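Local structure of DNA endonuclease I-CvuI (Chlorella vulgaris, 5A77) at residues Ile25-Val30 with Lys106-Ile111; Gly17-Asp22 with Pro96-Lys101; Leu10-Leu15 with Lys62-Gly67. The protein is a LAGLIDADG homing endonuclease that cleaves double-stranded DNA with the help of magnesium ions and probably serves intron homing. One frame throughout, in Å; residues are numbered along the deposited sequence.

Overall arrangement
The three contacts illustrate how one helix can serve both a metal site and a subunit interface. Contact 2 holds the end of helix 6-22 against the loop 96-101, where two magnesium ions and cleaved DNA meet the protein. Contact 3 packs an earlier turn of the same helix on helix 55-64, with its centre about 12 Å from that of contact 2; Y97 CE2 and F12 CB join the two at 4.0 Å. Contact 1, centred about 16 Å from contact 2, backs the DNA-binding sheet and touches contact 2 where I25 CD1 lies 3.6 Å from L98 CD1. Contacts 1 and 3 do not touch, their nearest atoms being about 9 Å apart.

Contact 1. Residues Ile25-Val30 with Lys106-Ile111; sequences INAQIV and KLVLQI. With nucleotides of chain F.
The flat carboxamide of N26 is turned to the DNA, whereas the peptide oxygen of the same residue lies against V108, N26 O resting 3.7 Å from V108 CG2. The CB of N26 points away from the helix, and with CG anti to the backbone N (chi1 -155°) the amide lies at the phosphate of DC3 of chain F, where N26 ND2 gives a hydrogen bond to O5' of that nucleotide at 2.9 Å. A second, weak bond runs from N26 ND2 to OP2 of DC3 of chain F (3.2 Å). The other corner of the amide is occupied too: N26 OD1 accepts a weak bond from A27 N at 2.9 Å, which would resist a flip of the group.

The strand thus shows the usual alternation, polar residue to the DNA and apolar neighbours to the interior. I25 CG2 meets V108 CG2 at 3.9 Å, the two branched side chains crossing obliquely. A27 offers only its methyl, and A27 CB receives the end of I111 at CD1, 3.6 Å away. No hydrogen bond spans the contact.

In the LAGLIDADG fold this is the covering of the saddle-shaped sheet by a helix: the local axes pass at 8.6 Å with an angle of 44°. Strand 23-31 pairs through its backbone with strand 39-50, V108 and I25 both reach L91 of helix 84-94, and I111 leans on L130 of helix 121-135.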
loop_
_atom_site.group_PDB
_atom_site.type_symbol
_atom_site.label_atom_id
_atom_site.label_comp_id
_atom_site.label_asym_id
_atom_site.label_seq_id
_atom_site.Cartn_x
_atom_site.Cartn_y
_atom_site.Cartn_z
ATOM N N ILE B 25 3.046 6.075 -9.887
ATOM C CA ILE B 25 3.857 6.132 -11.093
ATOM C C ILE B 25 3.141 7.007 -12.102
ATOM O O ILE B 25 2.131 6.602 -12.669
ATOM C CB ILE B 25 4.105 4.735 -11.670
ATOM C CG1 ILE B 25 4.647 3.824 -10.563
ATOM C CG2 ILE B 25 5.019 4.806 -12.908
ATOM C CD1 ILE B 25 5.232 2.539 -11.065
ATOM N N ASN B 26 3.654 8.214 -12.310
ATOM C CA ASN B 26 2.885 9.234 -13.005
ATOM C C ASN B 26 3.656 9.918 -14.128
ATOM O O ASN B 26 4.867 9.752 -14.276
ATOM C CB ASN B 26 2.398 10.286 -11.999
ATOM C CG ASN B 26 1.139 11.008 -12.463
ATOM O OD1 ASN B 26 0.484 10.585 -13.410
ATOM N ND2 ASN B 26 0.793 12.098 -11.786
ATOM N N ALA B 27 2.926 10.686 -14.921
ATOM C CA ALA B 27 3.492 11.479 -15.992
ATOM C C ALA B 27 2.611 12.698 -16.163
ATOM O O ALA B 27 1.448 12.584 -16.565
ATOM C CB ALA B 27 3.575 10.686 -17.269
ATOM N N GLN B 28 3.167 13.855 -15.824
ATOM C CA GLN B 28 2.452 15.122 -15.878
ATOM C C GLN B 28 3.031 16.057 -16.924
ATOM O O GLN B 28 4.239 16.082 -17.160
ATOM C CB GLN B 28 2.491 15.834 -14.524
ATOM C CG GLN B 28 2.322 14.924 -13.353
ATOM C CD GLN B 28 3.032 15.434 -12.126
ATOM O OE1 GLN B 28 4.062 14.889 -11.726
ATOM N NE2 GLN B 28 2.489 16.490 -11.521
ATOM N N ILE B 29 2.154 16.841 -17.530
ATOM C CA ILE B 29 2.576 17.961 -18.345
ATOM C C ILE B 29 2.657 19.216 -17.472
ATOM O O ILE B 29 1.627 19.721 -17.027
ATOM C CB ILE B 29 1.608 18.191 -19.504
ATOM C CG1 ILE B 29 1.552 16.938 -20.378
ATOM C CG2 ILE B 29 2.038 19.404 -20.321
ATOM C CD1 ILE B 29 0.335 16.861 -21.280
ATOM N N VAL B 30 3.863 19.717 -17.205
ATOM C CA VAL B 30 3.958 20.953 -16.447
ATOM C C VAL B 30 4.371 22.106 -17.344
ATOM O O VAL B 30 5.228 21.978 -18.235
ATOM C CB VAL B 30 4.935 20.850 -15.241
ATOM C CG1 VAL B 30 4.637 19.604 -14.409
ATOM C CG2 VAL B 30 6.399 20.889 -15.679
ATOM N N LYS B 106 5.164 0.797 -17.729
ATOM C CA LYS B 106 5.516 0.556 -19.121
ATOM C C LYS B 106 5.305 1.808 -19.975
ATOM O O LYS B 106 6.129 2.135 -20.842
ATOM C CB LYS B 106 4.701 -0.614 -19.667
ATOM C CG LYS B 106 5.545 -1.691 -20.328
ATOM C CD LYS B 106 6.388 -2.454 -19.318
ATOM C CE LYS B 106 7.312 -3.453 -20.013
ATOM N NZ LYS B 106 8.303 -2.768 -20.893
ATOM N N LEU B 107 4.208 2.517 -19.723
ATOM C CA LEU B 107 3.952 3.762 -20.439
ATOM C C LEU B 107 5.042 4.782 -20.127
ATOM O O LEU B 107 5.642 5.347 -21.040
ATOM C CB LEU B 107 2.567 4.315 -20.089
ATOM C CG LEU B 107 1.410 3.521 -20.708
ATOM C CD1 LEU B 107 0.067 4.170 -20.415
ATOM C CD2 LEU B 107 1.598 3.361 -22.207
ATOM N N VAL B 108 5.316 4.991 -18.841
ATOM C CA VAL B 108 6.364 5.915 -18.405
ATOM C C VAL B 108 7.741 5.554 -18.984
ATOM O O VAL B 108 8.529 6.441 -19.318
ATOM C CB VAL B 108 6.437 5.982 -16.862
ATOM C CG1 VAL B 108 7.694 6.724 -16.409
ATOM C CG2 VAL B 108 5.193 6.672 -16.309
ATOM N N LEU B 109 8.024 4.267 -19.153
ATOM C CA LEU B 109 9.261 3.882 -19.827
ATOM C C LEU B 109 9.238 4.214 -21.330
ATOM O O LEU B 109 10.290 4.496 -21.911
ATOM C CB LEU B 109 9.551 2.399 -19.625
ATOM C CG LEU B 109 9.999 2.056 -18.205
ATOM C CD1 LEU B 109 10.287 0.579 -18.051
ATOM C CD2 LEU B 109 11.220 2.892 -17.813
ATOM N N GLN B 110 8.060 4.179 -21.961
ATOM C CA GLN B 110 7.954 4.612 -23.352
ATOM C C GLN B 110 8.153 6.123 -23.439
ATOM O O GLN B 110 8.699 6.632 -24.433
ATOM C CB GLN B 110 6.603 4.219 -23.976
ATOM C CG GLN B 110 6.519 2.772 -24.468
ATOM C CD GLN B 110 7.722 2.371 -25.293
ATOM O OE1 GLN B 110 8.163 3.120 -26.154
ATOM N NE2 GLN B 110 8.268 1.193 -25.025
ATOM N N ILE B 111 7.715 6.842 -22.402
ATOM C CA ILE B 111 7.941 8.291 -22.355
ATOM C C ILE B 111 9.406 8.654 -22.129
ATOM O O ILE B 111 9.915 9.604 -22.716
ATOM C CB ILE B 111 7.124 8.974 -21.251
ATOM C CG1 ILE B 111 5.631 8.716 -21.435
ATOM C CG2 ILE B 111 7.419 10.476 -21.224
ATOM C CD1 ILE B 111 4.769 9.541 -20.494
ATOM P P DC F 3 -2.781 13.042 -11.772
ATOM O OP1 DC F 3 -3.903 13.781 -12.387
ATOM O OP2 DC F 3 -2.349 11.756 -12.347
ATOM O "O5'" DC F 3 -1.454 13.945 -11.645
ATOM C "C5'" DC F 3 -1.463 15.315 -12.014
ATOM C "C4'" DC F 3 -2.291 16.151 -11.056
ATOM O "O4'" DC F 3 -2.091 15.681 -9.701
ATOM C "C3'" DC F 3 -1.919 17.623 -11.039
ATOM O "O3'" DC F 3 -2.682 18.330 -12.031
ATOM C "C2'" DC F 3 -2.283 18.056 -9.623
ATOM C "C1'" DC F 3 -2.054 16.779 -8.804
ATOM N N1 DC F 3 -0.748 16.733 -8.025
ATOM C C2 DC F 3 -0.521 17.643 -6.985
ATOM O O2 DC F 3 -1.379 18.496 -6.732
ATOM N N3 DC F 3 0.645 17.571 -6.286
ATOM C C4 DC F 3 1.546 16.639 -6.590
ATOM N N4 DC F 3 2.663 16.599 -5.872
ATOM C C5 DC F 3 1.328 15.693 -7.637
ATOM C C6 DC F 3 0.179 15.773 -8.317
#

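Contact 2. Residues Gly17-Asp22 with Pro96-Lys101; sequences GFVDAD and PYLQLK. With MG (magnesium ion), chain G; MG (magnesium ion), chain H; nucleotides of chain F; nucleotides of chain D.
Where the LAGLIDADG helix ends at the cleaved DNA, D20 and K101 meet beside the metal site. In the first shell, A21 O binds one magnesium at 2.3 Å and D22 OD2 the other at 2.5 Å; D22 of the second subunit and a further DNA phosphate also bind the first ion, and A21 of that subunit, again with a phosphate, the second. K101 reaches the same phosphate that the first ion holds, its NZ donating to OP2 of DG1 of chain F at 2.6 Å.

Behind them stands a second shell that illustrates how a buried carboxylate can fix a loop. The chain of K101 bends at its far end, passing beside V19 O, and NZ makes a further weak bond to D20 O (3.2 Å). The carboxylate of D20 turns to successive peptide nitrogens. Q99 N donates to the syn lone pair of D20 OD2 at 2.8 Å, with an angle of 158°, the straightest of these bonds. L100 N adds a weak bond to D20 OD2, and K101 N, at the N-cap of helix 102-114, another weak one to D20 OD1 at 2.9 Å. The base of K101 is thereby tied to the helix whose end carries the metal ligands. The methyl L98 CD2 lies 3.7 Å from D20 OD1 and 4.2 Å from V19 CB.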
loop_
_atom_site.group_PDB
_atom_site.type_symbol
_atom_site.label_atom_id
_atom_site.label_comp_id
_atom_site.label_asym_id
_atom_site.label_seq_id
_atom_site.Cartn_x
_atom_site.Cartn_y
_atom_site.Cartn_z
ATOM N N GLY B 17 5.486 -4.541 -3.955
ATOM C CA GLY B 17 4.285 -4.752 -3.175
ATOM C C GLY B 17 3.798 -3.445 -2.587
ATOM O O GLY B 17 2.601 -3.165 -2.572
ATOM N N PHE B 18 4.739 -2.624 -2.137
ATOM C CA PHE B 18 4.410 -1.381 -1.456
ATOM C C PHE B 18 3.912 -0.315 -2.428
ATOM O O PHE B 18 2.914 0.366 -2.166
ATOM C CB PHE B 18 5.631 -0.885 -0.686
ATOM C CG PHE B 18 5.301 -0.047 0.496
ATOM C CD1 PHE B 18 4.841 -0.636 1.674
ATOM C CD2 PHE B 18 5.473 1.329 0.456
ATOM C CE1 PHE B 18 4.553 0.139 2.795
ATOM C CE2 PHE B 18 5.187 2.120 1.573
ATOM C CZ PHE B 18 4.720 1.522 2.742
ATOM N N VAL B 19 4.609 -0.173 -3.550
ATOM C CA VAL B 19 4.219 0.792 -4.573
ATOM C C VAL B 19 2.820 0.475 -5.154
ATOM O O VAL B 19 2.002 1.383 -5.339
ATOM C CB VAL B 19 5.271 0.845 -5.709
ATOM C CG1 VAL B 19 4.790 1.722 -6.852
ATOM C CG2 VAL B 19 6.600 1.357 -5.163
ATOM N N ASP B 20 2.527 -0.800 -5.415
ATOM C CA ASP B 20 1.200 -1.167 -5.929
ATOM C C ASP B 20 0.074 -0.696 -5.014
ATOM O O ASP B 20 -1.051 -0.488 -5.470
ATOM C CB ASP B 20 1.078 -2.681 -6.126
ATOM C CG ASP B 20 1.527 -3.124 -7.490
ATOM O OD1 ASP B 20 1.449 -2.311 -8.428
ATOM O OD2 ASP B 20 1.961 -4.282 -7.633
ATOM N N ALA B 21 0.377 -0.533 -3.726
ATOM C CA ALA B 21 -0.644 -0.158 -2.758
ATOM C C ALA B 21 -0.612 1.330 -2.457
ATOM O O ALA B 21 -1.643 1.988 -2.492
ATOM C CB ALA B 21 -0.486 -0.957 -1.484
ATOM N N ASP B 22 0.567 1.865 -2.155
ATOM C CA ASP B 22 0.681 3.300 -1.871
ATOM C C ASP B 22 1.739 4.011 -2.672
ATOM O O ASP B 22 2.450 4.852 -2.131
ATOM C CB ASP B 22 0.950 3.538 -0.393
ATOM C CG ASP B 22 -0.308 3.467 0.431
ATOM O OD1 ASP B 22 -1.395 3.661 -0.169
ATOM O OD2 ASP B 22 -0.211 3.209 1.654
ATOM N N PRO B 96 9.366 -6.413 -13.077
ATOM C CA PRO B 96 8.990 -7.831 -12.999
ATOM C C PRO B 96 8.014 -8.169 -11.860
ATOM O O PRO B 96 7.414 -9.250 -11.880
ATOM C CB PRO B 96 10.332 -8.536 -12.762
ATOM C CG PRO B 96 11.365 -7.577 -13.246
ATOM C CD PRO B 96 10.821 -6.231 -12.907
ATOM N N TYR B 97 7.848 -7.272 -10.892
ATOM C CA TYR B 97 6.988 -7.574 -9.750
ATOM C C TYR B 97 5.775 -6.663 -9.627
ATOM O O TYR B 97 4.839 -6.988 -8.908
ATOM C CB TYR B 97 7.786 -7.515 -8.450
ATOM C CG TYR B 97 9.103 -8.237 -8.513
ATOM C CD1 TYR B 97 9.155 -9.623 -8.498
ATOM C CD2 TYR B 97 10.299 -7.533 -8.599
ATOM C CE1 TYR B 97 10.362 -10.287 -8.561
ATOM C CE2 TYR B 97 11.508 -8.188 -8.662
ATOM C CZ TYR B 97 11.535 -9.564 -8.641
ATOM O OH TYR B 97 12.739 -10.223 -8.702
ATOM N N LEU B 98 5.770 -5.523 -10.301
ATOM C CA LEU B 98 4.585 -4.684 -10.227
ATOM C C LEU B 98 3.390 -5.392 -10.866
ATOM O O LEU B 98 3.422 -5.791 -12.036
ATOM C CB LEU B 98 4.811 -3.338 -10.897
ATOM C CG LEU B 98 5.646 -2.297 -10.160
ATOM C CD1 LEU B 98 5.704 -1.034 -11.003
ATOM C CD2 LEU B 98 5.078 -2.001 -8.789
ATOM N N GLN B 99 2.333 -5.561 -10.090
ATOM C CA GLN B 99 1.134 -6.162 -10.639
ATOM C C GLN B 99 0.150 -5.062 -10.998
ATOM O O GLN B 99 -0.186 -4.878 -12.162
ATOM C CB GLN B 99 0.522 -7.164 -9.650
ATOM C CG GLN B 99 0.278 -8.555 -10.258
ATOM C CD GLN B 99 1.574 -9.278 -10.597
ATOM O OE1 GLN B 99 2.536 -9.233 -9.835
ATOM N NE2 GLN B 99 1.605 -9.938 -11.745
ATOM N N LEU B 100 -0.272 -4.299 -9.999
ATOM C CA LEU B 100 -1.298 -3.279 -10.180
ATOM C C LEU B 100 -0.915 -2.109 -11.069
ATOM O O LEU B 100 -1.768 -1.555 -11.770
ATOM C CB LEU B 100 -1.724 -2.731 -8.819
ATOM C CG LEU B 100 -2.376 -3.790 -7.948
ATOM C CD1 LEU B 100 -2.959 -3.151 -6.708
ATOM C CD2 LEU B 100 -3.454 -4.501 -8.768
ATOM N N LYS B 101 0.353 -1.715 -11.034
ATOM C CA LYS B 101 0.744 -0.472 -11.679
ATOM C C LYS B 101 1.758 -0.666 -12.807
ATOM O O LYS B 101 2.435 0.281 -13.205
ATOM C CB LYS B 101 1.282 0.493 -10.618
ATOM C CG LYS B 101 0.267 0.784 -9.514
ATOM C CD LYS B 101 0.713 1.912 -8.612
ATOM C CE LYS B 101 -0.461 2.796 -8.185
ATOM N NZ LYS B 101 -1.477 2.092 -7.385
HETATM MG MG MG G . -3.888 1.987 -2.088
HETATM MG MG MG H . -1.039 3.090 3.962
ATOM O OP3 DG F 1 -3.690 4.699 -5.460
ATOM P P DG F 1 -2.569 4.389 -4.535
ATOM O OP1 DG F 1 -3.172 4.054 -3.221
ATOM O OP2 DG F 1 -1.694 3.397 -5.203
ATOM O "O5'" DG F 1 -1.664 5.696 -4.357
ATOM C "C5'" DG F 1 -2.018 6.710 -3.396
ATOM C "C4'" DG F 1 -2.759 7.828 -4.096
ATOM O "O4'" DG F 1 -2.904 8.987 -3.235
ATOM C "C3'" DG F 1 -2.091 8.328 -5.362
ATOM O "O3'" DG F 1 -3.073 8.429 -6.323
ATOM C "C2'" DG F 1 -1.552 9.709 -4.962
ATOM C "C1'" DG F 1 -2.620 10.147 -3.990
ATOM N N9 DG F 1 -2.236 11.194 -3.053
ATOM C C8 DG F 1 -1.168 11.189 -2.185
ATOM N N7 DG F 1 -1.128 12.242 -1.412
ATOM C C5 DG F 1 -2.253 12.973 -1.775
ATOM C C6 DG F 1 -2.739 14.204 -1.287
ATOM O O6 DG F 1 -2.258 14.922 -0.414
ATOM N N1 DG F 1 -3.907 14.591 -1.931
ATOM C C2 DG F 1 -4.528 13.881 -2.916
ATOM N N2 DG F 1 -5.655 14.413 -3.411
ATOM N N3 DG F 1 -4.085 12.724 -3.385
ATOM C C4 DG F 1 -2.946 12.335 -2.774
ATOM P P DC D 14 -0.338 6.179 5.214
ATOM O OP1 DC D 14 -0.259 4.729 4.904
ATOM O OP2 DC D 14 0.557 6.783 6.229
ATOM O "O5'" DC D 14 -0.184 7.045 3.861
ATOM C "C5'" DC D 14 -0.329 6.421 2.585
ATOM C "C4'" DC D 14 -1.616 6.854 1.879
ATOM O "O4'" DC D 14 -2.142 8.082 2.461
ATOM C "C3'" DC D 14 -1.465 7.134 0.376
ATOM O "O3'" DC D 14 -2.343 6.279 -0.383
ATOM C "C2'" DC D 14 -1.843 8.623 0.241
ATOM C "C1'" DC D 14 -2.762 8.806 1.432
ATOM N N1 DC D 14 -2.990 10.248 1.879
ATOM C C2 DC D 14 -3.834 11.089 1.130
ATOM O O2 DC D 14 -4.361 10.653 0.099
ATOM N N3 DC D 14 -4.051 12.363 1.558
ATOM C C4 DC D 14 -3.474 12.798 2.681
ATOM N N4 DC D 14 -3.721 14.056 3.065
ATOM C C5 DC D 14 -2.620 11.960 3.463
ATOM C C6 DC D 14 -2.413 10.704 3.031
#

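Contact 3. Residues Leu10-Leu15 with Lys62-Gly67; sequences LKFAWL and KILGCG
The backbone bond from L15 N to K11 O, 2.9 Å long, spans one turn of the LAGLIDADG helix; K11, F12 and L15 meet helix 55-64 from that turn. No hydrogen bond crosses the contact, which exemplifies the packing of two helices through apolar side-chain atoms.

L15 and L64 reach toward each other tip to tip. CG of L15 stands anti to its backbone nitrogen (chi1 -176°), which brings L15 CD2 up to the fork of L64, with L64 CD2 at 3.8 Å. The ring of F12 comes in obliquely, and its CE1 is shared by two neighbours: I63 CG2 at 3.9 Å and L64 CD2 at 4.1 Å. An alanine at L64 lacks everything beyond CB, and is likely to open a gap before L15 CD2 and take from F12 CE1 one of its two neighbours across the contact, I63 remaining.

The surroundings are shared. L15 also touches I60, F12 packs on K93 and Y97, and L64 on T90 of helix 84-94. On the subunit side of the helix, W14 NE1 makes a hydrogen bond to D20 OD2 of the second subunit, so the helix faces its own domain and its partner at once.

I63 uses its other branch on K11, which it meets at about a right angle. Because the lysine bends at chi2 (-65°), its aliphatic part curls round the methyl: I63 CD1 lies 3.8 Å from both K11 CB and K11 CD.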
loop_
_atom_site.group_PDB
_atom_site.type_symbol
_atom_site.label_atom_id
_atom_site.label_comp_id
_atom_site.label_asym_id
_atom_site.label_seq_id
_atom_site.Cartn_x
_atom_site.Cartn_y
_atom_site.Cartn_z
ATOM N N LEU B 10 14.137 -9.992 -3.237
ATOM C CA LEU B 10 13.113 -10.018 -2.201
ATOM C C LEU B 10 12.732 -8.628 -1.738
ATOM O O LEU B 10 11.570 -8.391 -1.408
ATOM C CB LEU B 10 13.570 -10.843 -1.003
ATOM C CG LEU B 10 13.328 -12.340 -1.073
ATOM C CD1 LEU B 10 14.034 -13.051 0.069
ATOM C CD2 LEU B 10 11.834 -12.602 -0.999
ATOM N N LYS B 11 13.715 -7.727 -1.676
ATOM C CA LYS B 11 13.458 -6.326 -1.345
ATOM C C LYS B 11 12.685 -5.612 -2.465
ATOM O O LYS B 11 11.800 -4.796 -2.198
ATOM C CB LYS B 11 14.774 -5.583 -1.059
ATOM C CG LYS B 11 15.527 -6.073 0.190
ATOM C CD LYS B 11 14.702 -5.796 1.451
ATOM C CE LYS B 11 15.374 -6.272 2.734
ATOM N NZ LYS B 11 16.595 -5.491 3.070
ATOM N N PHE B 12 13.026 -5.918 -3.717
ATOM C CA PHE B 12 12.365 -5.312 -4.870
ATOM C C PHE B 12 10.922 -5.812 -4.995
ATOM O O PHE B 12 10.041 -5.085 -5.454
ATOM C CB PHE B 12 13.143 -5.605 -6.160
ATOM C CG PHE B 12 14.480 -4.910 -6.240
ATOM C CD1 PHE B 12 14.639 -3.623 -5.755
ATOM C CD2 PHE B 12 15.577 -5.547 -6.803
ATOM C CE1 PHE B 12 15.878 -2.980 -5.823
ATOM C CE2 PHE B 12 16.815 -4.917 -6.869
ATOM C CZ PHE B 12 16.965 -3.631 -6.378
ATOM N N ALA B 13 10.684 -7.050 -4.568
ATOM C CA ALA B 13 9.336 -7.622 -4.566
ATOM C C ALA B 13 8.483 -6.987 -3.463
ATOM O O ALA B 13 7.322 -6.631 -3.691
ATOM C CB ALA B 13 9.396 -9.135 -4.395
ATOM N N TRP B 14 9.063 -6.848 -2.275
ATOM C CA TRP B 14 8.409 -6.149 -1.171
ATOM C C TRP B 14 8.067 -4.725 -1.592
ATOM O O TRP B 14 6.942 -4.270 -1.406
ATOM C CB TRP B 14 9.300 -6.131 0.089
ATOM C CG TRP B 14 8.723 -5.298 1.213
ATOM C CD1 TRP B 14 7.892 -5.727 2.209
ATOM C CD2 TRP B 14 8.931 -3.887 1.441
ATOM N NE1 TRP B 14 7.566 -4.677 3.036
ATOM C CE2 TRP B 14 8.185 -3.554 2.594
ATOM C CE3 TRP B 14 9.671 -2.900 0.789
ATOM C CZ2 TRP B 14 8.164 -2.244 3.096
ATOM C CZ3 TRP B 14 9.646 -1.604 1.299
ATOM C CH2 TRP B 14 8.894 -1.291 2.442
ATOM N N LEU B 15 9.046 -4.026 -2.161
ATOM C CA LEU B 15 8.855 -2.640 -2.582
ATOM C C LEU B 15 7.840 -2.535 -3.715
ATOM O O LEU B 15 7.020 -1.613 -3.750
ATOM C CB LEU B 15 10.182 -2.015 -3.014
ATOM C CG LEU B 15 10.017 -0.540 -3.373
ATOM C CD1 LEU B 15 9.348 0.192 -2.218
ATOM C CD2 LEU B 15 11.352 0.105 -3.736
ATOM N N LYS B 62 17.415 3.928 0.345
ATOM C CA LYS B 62 18.662 3.178 0.476
ATOM C C LYS B 62 18.652 1.952 -0.420
ATOM O O LYS B 62 19.638 1.667 -1.100
ATOM C CB LYS B 62 18.898 2.754 1.929
ATOM C CG LYS B 62 20.184 1.973 2.139
ATOM C CD LYS B 62 20.594 1.996 3.594
ATOM C CE LYS B 62 22.006 1.460 3.804
ATOM N NZ LYS B 62 22.509 1.747 5.183
ATOM N N ILE B 63 17.531 1.233 -0.406
ATOM C CA ILE B 63 17.338 0.062 -1.257
ATOM C C ILE B 63 17.505 0.413 -2.735
ATOM O O ILE B 63 18.108 -0.341 -3.501
ATOM C CB ILE B 63 15.945 -0.560 -1.037
ATOM C CG1 ILE B 63 15.905 -1.320 0.287
ATOM C CG2 ILE B 63 15.572 -1.495 -2.185
ATOM C CD1 ILE B 63 14.628 -2.081 0.498
ATOM N N LEU B 64 16.978 1.568 -3.128
ATOM C CA LEU B 64 16.968 1.970 -4.528
ATOM C C LEU B 64 18.256 2.679 -4.934
ATOM O O LEU B 64 18.742 2.489 -6.052
ATOM C CB LEU B 64 15.767 2.867 -4.810
ATOM C CG LEU B 64 14.434 2.130 -4.800
ATOM C CD1 LEU B 64 13.311 3.061 -5.222
ATOM C CD2 LEU B 64 14.505 0.912 -5.711
ATOM N N GLY B 65 18.796 3.497 -4.027
ATOM C CA GLY B 65 20.036 4.216 -4.274
ATOM C C GLY B 65 19.816 5.565 -4.933
ATOM O O GLY B 65 20.749 6.199 -5.413
ATOM N N CYS B 66 18.568 6.009 -4.937
ATOM C CA CYS B 66 18.185 7.210 -5.655
ATOM C C CYS B 66 16.991 7.841 -4.950
ATOM O O CYS B 66 16.358 7.199 -4.115
ATOM C CB CYS B 66 17.835 6.874 -7.116
ATOM S SG CYS B 66 18.420 8.109 -8.284
ATOM N N GLY B 67 16.684 9.090 -5.278
ATOM C CA GLY B 67 15.455 9.708 -4.817
ATOM C C GLY B 67 15.617 10.662 -3.653
ATOM O O GLY B 67 16.580 10.574 -2.898
#